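Local coordinates for protein AAR187Cp (Eremothecium gossypii, PDB 3ZIL) that probably regulates sister-chromatid cohesion by acting on cohesin, as the Wapl-family protein Wpl1, of which this is the helical C-terminal Wap1 domain, at residues L248-H262 against K274-I288. Residues are numbered along the deposited sequence; the frame is centred on the assembly and turned at random.
Sequences LPSLVRSLAMSVQLH and KTNLLILQLGLLLNI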
loop_
_atom_site.group_PDB
_atom_site.type_symbol
_atom_site.label_atom_id
_atom_site.label_comp_id
_atom_site.label_asym_id
_atom_site.label_seq_id
_atom_site.Cartn_x
_atom_site.Cartn_y
_atom_site.Cartn_z
ATOM N N LEU A 248 -18.246 -0.080 10.847
ATOM C CA LEU A 248 -18.566 -0.727 9.533
ATOM C C LEU A 248 -19.756 -0.114 8.761
ATOM O O LEU A 248 -19.658 0.078 7.527
ATOM C CB LEU A 248 -18.725 -2.240 9.660
ATOM C CG LEU A 248 -17.487 -2.990 10.192
ATOM C CD1 LEU A 248 -17.779 -4.448 10.448
ATOM C CD2 LEU A 248 -16.208 -2.763 9.382
ATOM N N PRO A 249 -20.836 0.268 9.477
ATOM C CA PRO A 249 -21.953 0.839 8.726
ATOM C C PRO A 249 -21.523 2.135 8.081
ATOM O O PRO A 249 -21.994 2.464 7.009
ATOM C CB PRO A 249 -22.994 1.142 9.819
ATOM C CG PRO A 249 -22.784 -0.000 10.797
ATOM C CD PRO A 249 -21.267 -0.213 10.826
ATOM N N SER A 250 -20.666 2.906 8.753
ATOM C CA SER A 250 -20.222 4.142 8.166
ATOM C C SER A 250 -19.391 3.892 6.885
ATOM O O SER A 250 -19.521 4.563 5.819
ATOM C CB SER A 250 -19.345 4.903 9.177
ATOM O OG SER A 250 -19.227 6.165 8.610
ATOM N N LEU A 251 -18.456 2.985 6.974
ATOM C CA LEU A 251 -17.703 2.664 5.764
ATOM C C LEU A 251 -18.676 2.159 4.627
ATOM O O LEU A 251 -18.630 2.591 3.456
ATOM C CB LEU A 251 -16.646 1.649 6.121
ATOM C CG LEU A 251 -15.732 1.087 5.024
ATOM C CD1 LEU A 251 -15.042 2.271 4.284
ATOM C CD2 LEU A 251 -14.724 0.097 5.633
ATOM N N VAL A 252 -19.512 1.205 4.941
ATOM C CA VAL A 252 -20.518 0.748 4.012
ATOM C C VAL A 252 -21.306 1.920 3.369
ATOM O O VAL A 252 -21.464 1.902 2.119
ATOM C CB VAL A 252 -21.433 -0.289 4.731
ATOM C CG1 VAL A 252 -22.691 -0.609 3.908
ATOM C CG2 VAL A 252 -20.621 -1.575 4.957
ATOM N N ARG A 253 -21.785 2.934 4.160
ATOM C CA ARG A 253 -22.513 4.058 3.494
ATOM C C ARG A 253 -21.685 4.685 2.432
ATOM O O ARG A 253 -22.198 4.864 1.344
ATOM C CB ARG A 253 -22.947 5.266 4.391
ATOM C CG ARG A 253 -23.680 4.872 5.609
ATOM C CD ARG A 253 -24.436 6.009 6.355
ATOM N NE ARG A 253 -25.127 5.245 7.392
ATOM C CZ ARG A 253 -24.689 5.045 8.640
ATOM N NH1 ARG A 253 -23.597 5.670 9.126
ATOM N NH2 ARG A 253 -25.392 4.256 9.435
ATOM N N SER A 254 -20.456 5.122 2.813
ATOM C CA SER A 254 -19.532 5.753 1.886
ATOM C C SER A 254 -19.339 4.946 0.634
ATOM O O SER A 254 -19.451 5.496 -0.488
ATOM C CB SER A 254 -18.180 6.028 2.545
ATOM O OG SER A 254 -18.474 6.864 3.644
ATOM N N LEU A 255 -19.040 3.663 0.807
ATOM C CA LEU A 255 -18.813 2.807 -0.345
ATOM C C LEU A 255 -20.101 2.674 -1.158
ATOM O O LEU A 255 -20.037 2.740 -2.441
ATOM C CB LEU A 255 -18.299 1.398 0.057
ATOM C CG LEU A 255 -16.862 1.429 0.628
ATOM C CD1 LEU A 255 -16.578 0.078 1.351
ATOM C CD2 LEU A 255 -15.865 1.658 -0.493
ATOM N N ALA A 256 -21.256 2.488 -0.468
ATOM C CA ALA A 256 -22.494 2.298 -1.258
ATOM C C ALA A 256 -22.874 3.626 -2.047
ATOM O O ALA A 256 -23.458 3.581 -3.133
ATOM C CB ALA A 256 -23.625 1.760 -0.402
ATOM N N MET A 257 -22.428 4.783 -1.582
ATOM C CA MET A 257 -22.842 5.991 -2.259
ATOM C C MET A 257 -21.948 6.211 -3.453
ATOM O O MET A 257 -22.421 6.466 -4.558
ATOM C CB MET A 257 -22.817 7.191 -1.326
ATOM C CG MET A 257 -24.137 7.289 -0.555
ATOM S SD MET A 257 -23.827 8.142 0.985
ATOM C CE MET A 257 -25.464 8.789 1.373
ATOM N N SER A 258 -20.659 6.052 -3.214
ATOM C CA SER A 258 -19.729 5.929 -4.304
ATOM C C SER A 258 -20.129 4.937 -5.453
ATOM O O SER A 258 -20.138 5.286 -6.675
ATOM C CB SER A 258 -18.368 5.628 -3.771
ATOM O OG SER A 258 -17.571 5.515 -4.900
ATOM N N VAL A 259 -20.515 3.729 -5.101
ATOM C CA VAL A 259 -20.967 2.812 -6.154
ATOM C C VAL A 259 -22.194 3.397 -6.865
ATOM O O VAL A 259 -22.255 3.415 -8.113
ATOM C CB VAL A 259 -21.218 1.413 -5.580
ATOM C CG1 VAL A 259 -21.992 0.517 -6.565
ATOM C CG2 VAL A 259 -19.889 0.790 -5.153
ATOM N N GLN A 260 -23.142 3.923 -6.074
ATOM C CA GLN A 260 -24.351 4.556 -6.624
ATOM C C GLN A 260 -24.024 5.747 -7.521
ATOM O O GLN A 260 -24.723 5.960 -8.491
ATOM C CB GLN A 260 -25.355 5.004 -5.566
ATOM C CG GLN A 260 -26.310 3.938 -5.052
ATOM C CD GLN A 260 -26.939 4.368 -3.732
ATOM O OE1 GLN A 260 -26.437 4.028 -2.638
ATOM N NE2 GLN A 260 -28.015 5.168 -3.817
ATOM N N LEU A 261 -22.971 6.496 -7.195
ATOM C CA LEU A 261 -22.562 7.630 -7.968
ATOM C C LEU A 261 -22.168 7.146 -9.372
ATOM O O LEU A 261 -22.345 7.866 -10.312
ATOM C CB LEU A 261 -21.353 8.332 -7.297
ATOM C CG LEU A 261 -20.939 9.683 -7.868
ATOM C CD1 LEU A 261 -22.186 10.504 -8.080
ATOM C CD2 LEU A 261 -19.988 10.493 -6.973
ATOM N N HIS A 262 -21.622 5.934 -9.503
ATOM C CA HIS A 262 -21.020 5.517 -10.769
ATOM C C HIS A 262 -21.784 4.381 -11.291
ATOM O O HIS A 262 -21.241 3.531 -11.951
ATOM C CB HIS A 262 -19.579 5.084 -10.588
ATOM C CG HIS A 262 -18.683 6.187 -10.118
ATOM N ND1 HIS A 262 -18.170 7.112 -10.964
ATOM C CD2 HIS A 262 -18.208 6.504 -8.842
ATOM C CE1 HIS A 262 -17.409 7.992 -10.260
ATOM N NE2 HIS A 262 -17.411 7.605 -8.966
ATOM N N LYS A 274 -12.760 3.662 -13.984
ATOM C CA LYS A 274 -13.968 3.550 -13.225
ATOM C C LYS A 274 -14.303 2.060 -12.896
ATOM O O LYS A 274 -14.899 1.780 -11.873
ATOM C CB LYS A 274 -15.125 4.322 -13.830
ATOM C CG LYS A 274 -15.110 5.845 -13.626
ATOM C CD LYS A 274 -16.506 6.387 -13.966
ATOM C CE LYS A 274 -16.517 7.705 -14.723
ATOM N NZ LYS A 274 -17.875 8.355 -14.614
ATOM N N THR A 275 -13.875 1.136 -13.735
ATOM C CA THR A 275 -14.262 -0.246 -13.619
ATOM C C THR A 275 -13.492 -0.916 -12.488
ATOM O O THR A 275 -14.092 -1.473 -11.603
ATOM C CB THR A 275 -14.060 -0.976 -14.944
ATOM O OG1 THR A 275 -15.016 -0.446 -15.872
ATOM C CG2 THR A 275 -14.325 -2.458 -14.781
ATOM N N ASN A 276 -12.168 -0.799 -12.526
ATOM C CA ASN A 276 -11.343 -1.234 -11.435
ATOM C C ASN A 276 -11.703 -0.663 -10.083
ATOM O O ASN A 276 -11.689 -1.370 -9.089
ATOM C CB ASN A 276 -9.886 -1.010 -11.744
ATOM C CG ASN A 276 -9.392 -1.957 -12.791
ATOM O OD1 ASN A 276 -10.007 -3.016 -13.045
ATOM N ND2 ASN A 276 -8.280 -1.599 -13.425
ATOM N N LEU A 277 -12.048 0.611 -10.056
ATOM C CA LEU A 277 -12.534 1.253 -8.872
ATOM C C LEU A 277 -13.835 0.623 -8.354
ATOM O O LEU A 277 -14.008 0.434 -7.144
ATOM C CB LEU A 277 -12.856 2.707 -9.194
ATOM C CG LEU A 277 -13.561 3.452 -8.042
ATOM C CD1 LEU A 277 -12.494 3.768 -6.971
ATOM C CD2 LEU A 277 -14.333 4.733 -8.422
ATOM N N LEU A 278 -14.792 0.382 -9.253
ATOM C CA LEU A 278 -16.000 -0.205 -8.789
ATOM C C LEU A 278 -15.709 -1.611 -8.325
ATOM O O LEU A 278 -16.292 -2.057 -7.324
ATOM C CB LEU A 278 -17.046 -0.288 -9.912
ATOM C CG LEU A 278 -17.778 0.982 -10.255
ATOM C CD1 LEU A 278 -18.578 0.626 -11.508
ATOM C CD2 LEU A 278 -18.741 1.416 -9.142
ATOM N N ILE A 279 -14.854 -2.343 -9.070
ATOM C CA ILE A 279 -14.562 -3.727 -8.638
ATOM C C ILE A 279 -13.932 -3.707 -7.236
ATOM O O ILE A 279 -14.261 -4.509 -6.354
ATOM C CB ILE A 279 -13.620 -4.448 -9.635
ATOM C CG1 ILE A 279 -14.382 -4.816 -10.971
ATOM C CG2 ILE A 279 -13.007 -5.704 -8.963
ATOM C CD1 ILE A 279 -13.453 -5.255 -12.128
ATOM N N LEU A 280 -12.966 -2.812 -7.010
ATOM C CA LEU A 280 -12.327 -2.787 -5.696
ATOM C C LEU A 280 -13.317 -2.308 -4.541
ATOM O O LEU A 280 -13.332 -2.909 -3.432
ATOM C CB LEU A 280 -11.040 -1.879 -5.731
ATOM C CG LEU A 280 -9.899 -2.396 -6.582
ATOM C CD1 LEU A 280 -8.874 -1.270 -6.777
ATOM C CD2 LEU A 280 -9.240 -3.590 -5.873
ATOM N N GLN A 281 -14.129 -1.252 -4.786
ATOM C CA GLN A 281 -15.142 -0.917 -3.801
ATOM C C GLN A 281 -16.145 -2.054 -3.532
ATOM O O GLN A 281 -16.519 -2.292 -2.383
ATOM C CB GLN A 281 -15.921 0.345 -4.220
ATOM C CG GLN A 281 -15.008 1.544 -4.479
ATOM C CD GLN A 281 -15.755 2.868 -4.819
ATOM O OE1 GLN A 281 -16.840 2.873 -5.370
ATOM N NE2 GLN A 281 -15.151 3.980 -4.447
ATOM N N LEU A 282 -16.577 -2.771 -4.587
ATOM C CA LEU A 282 -17.485 -3.919 -4.363
ATOM C C LEU A 282 -16.758 -5.072 -3.627
ATOM O O LEU A 282 -17.317 -5.686 -2.767
ATOM C CB LEU A 282 -18.074 -4.428 -5.694
ATOM C CG LEU A 282 -19.119 -3.463 -6.279
ATOM C CD1 LEU A 282 -19.300 -3.592 -7.803
ATOM C CD2 LEU A 282 -20.493 -3.582 -5.577
ATOM N N GLY A 283 -15.516 -5.337 -3.990
ATOM C CA GLY A 283 -14.714 -6.343 -3.303
ATOM C C GLY A 283 -14.633 -5.929 -1.840
ATOM O O GLY A 283 -14.763 -6.776 -0.945
ATOM N N LEU A 284 -14.475 -4.631 -1.567
ATOM C CA LEU A 284 -14.389 -4.240 -0.138
ATOM C C LEU A 284 -15.767 -4.393 0.563
ATOM O O LEU A 284 -15.848 -4.960 1.651
ATOM C CB LEU A 284 -13.764 -2.855 0.033
ATOM C CG LEU A 284 -13.796 -2.316 1.449
ATOM C CD1 LEU A 284 -12.994 -3.240 2.366
ATOM C CD2 LEU A 284 -13.250 -0.906 1.493
ATOM N N LEU A 285 -16.839 -3.865 -0.068
ATOM C CA LEU A 285 -18.186 -4.210 0.369
ATOM C C LEU A 285 -18.375 -5.720 0.692
ATOM O O LEU A 285 -18.907 -6.065 1.776
ATOM C CB LEU A 285 -19.241 -3.743 -0.611
ATOM C CG LEU A 285 -19.403 -2.203 -0.504
ATOM C CD1 LEU A 285 -20.131 -1.631 -1.705
ATOM C CD2 LEU A 285 -20.121 -1.903 0.807
ATOM N N LEU A 286 -18.007 -6.569 -0.249
ATOM C CA LEU A 286 -18.180 -8.023 -0.122
ATOM C C LEU A 286 -17.497 -8.580 1.137
ATOM O O LEU A 286 -18.099 -9.385 1.881
ATOM C CB LEU A 286 -17.688 -8.747 -1.399
ATOM C CG LEU A 286 -17.902 -10.300 -1.390
ATOM C CD1 LEU A 286 -19.387 -10.634 -1.431
ATOM C CD2 LEU A 286 -17.206 -10.965 -2.600
ATOM N N ASN A 287 -16.254 -8.132 1.355
ATOM C CA ASN A 287 -15.496 -8.481 2.521
ATOM C C ASN A 287 -16.284 -8.117 3.784
ATOM O O ASN A 287 -16.362 -8.892 4.718
ATOM C CB ASN A 287 -14.095 -7.840 2.511
ATOM C CG ASN A 287 -12.993 -8.889 2.240
ATOM O OD1 ASN A 287 -13.303 -10.036 1.828
ATOM N ND2 ASN A 287 -11.722 -8.508 2.449
ATOM N N ILE A 288 -16.938 -6.975 3.774
ATOM C CA ILE A 288 -17.622 -6.513 5.018
ATOM C C ILE A 288 -18.999 -7.181 5.084
ATOM O O ILE A 288 -19.365 -7.760 6.141
ATOM C CB ILE A 288 -17.795 -4.961 5.020
ATOM C CG1 ILE A 288 -16.421 -4.247 5.037
ATOM C CG2 ILE A 288 -18.642 -4.454 6.214
ATOM C CD1 ILE A 288 -16.484 -2.819 4.555
#
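Ser258 OG donates a hydrogen bond to Gln281 OE1 at 2.8 Å, meeting the oxygen in the plane of the carbonyl but from its flank, with a C=O...OG angle of 99°. The glutamine reaches the serine because its chain runs extended beyond CG (chi2 -176°), and NE2 bonds to Leu222 O, which restrains the amide from turning. The aliphatic part of the same side chain lies against Leu255, whose CD2 is 4.0 Å from Gln281 CB. Leu255 is a knob in the hole formed by Gln281, Leu284, Leu285 and Ile288; its CD1 presses on Leu284 CD2 at 3.5 Å, tight for two methyls. The packing is reciprocated: Ile288 sits among Leu248, Leu251, Val252 and Leu255, with CD1 3.6 Å from Leu251 CD2. Toward the other end Val259 CG2 lies 4.2 Å from both Leu285 CD1 and Leu278 CD2; beyond it the Lys274 and His262 side chains cross at about a right angle, Lys274 CD 3.5 Å from His262 ND1. The axes of 248-261 and 274-288 lie 148° apart, a roughly antiparallel hairpin closed through the short helix 264-267. Branched aliphatic side chains supply most of the contact, and a single buried amide, hydrogen-bonded through both oxygen and nitrogen, is the polar link in a largely apolar interface.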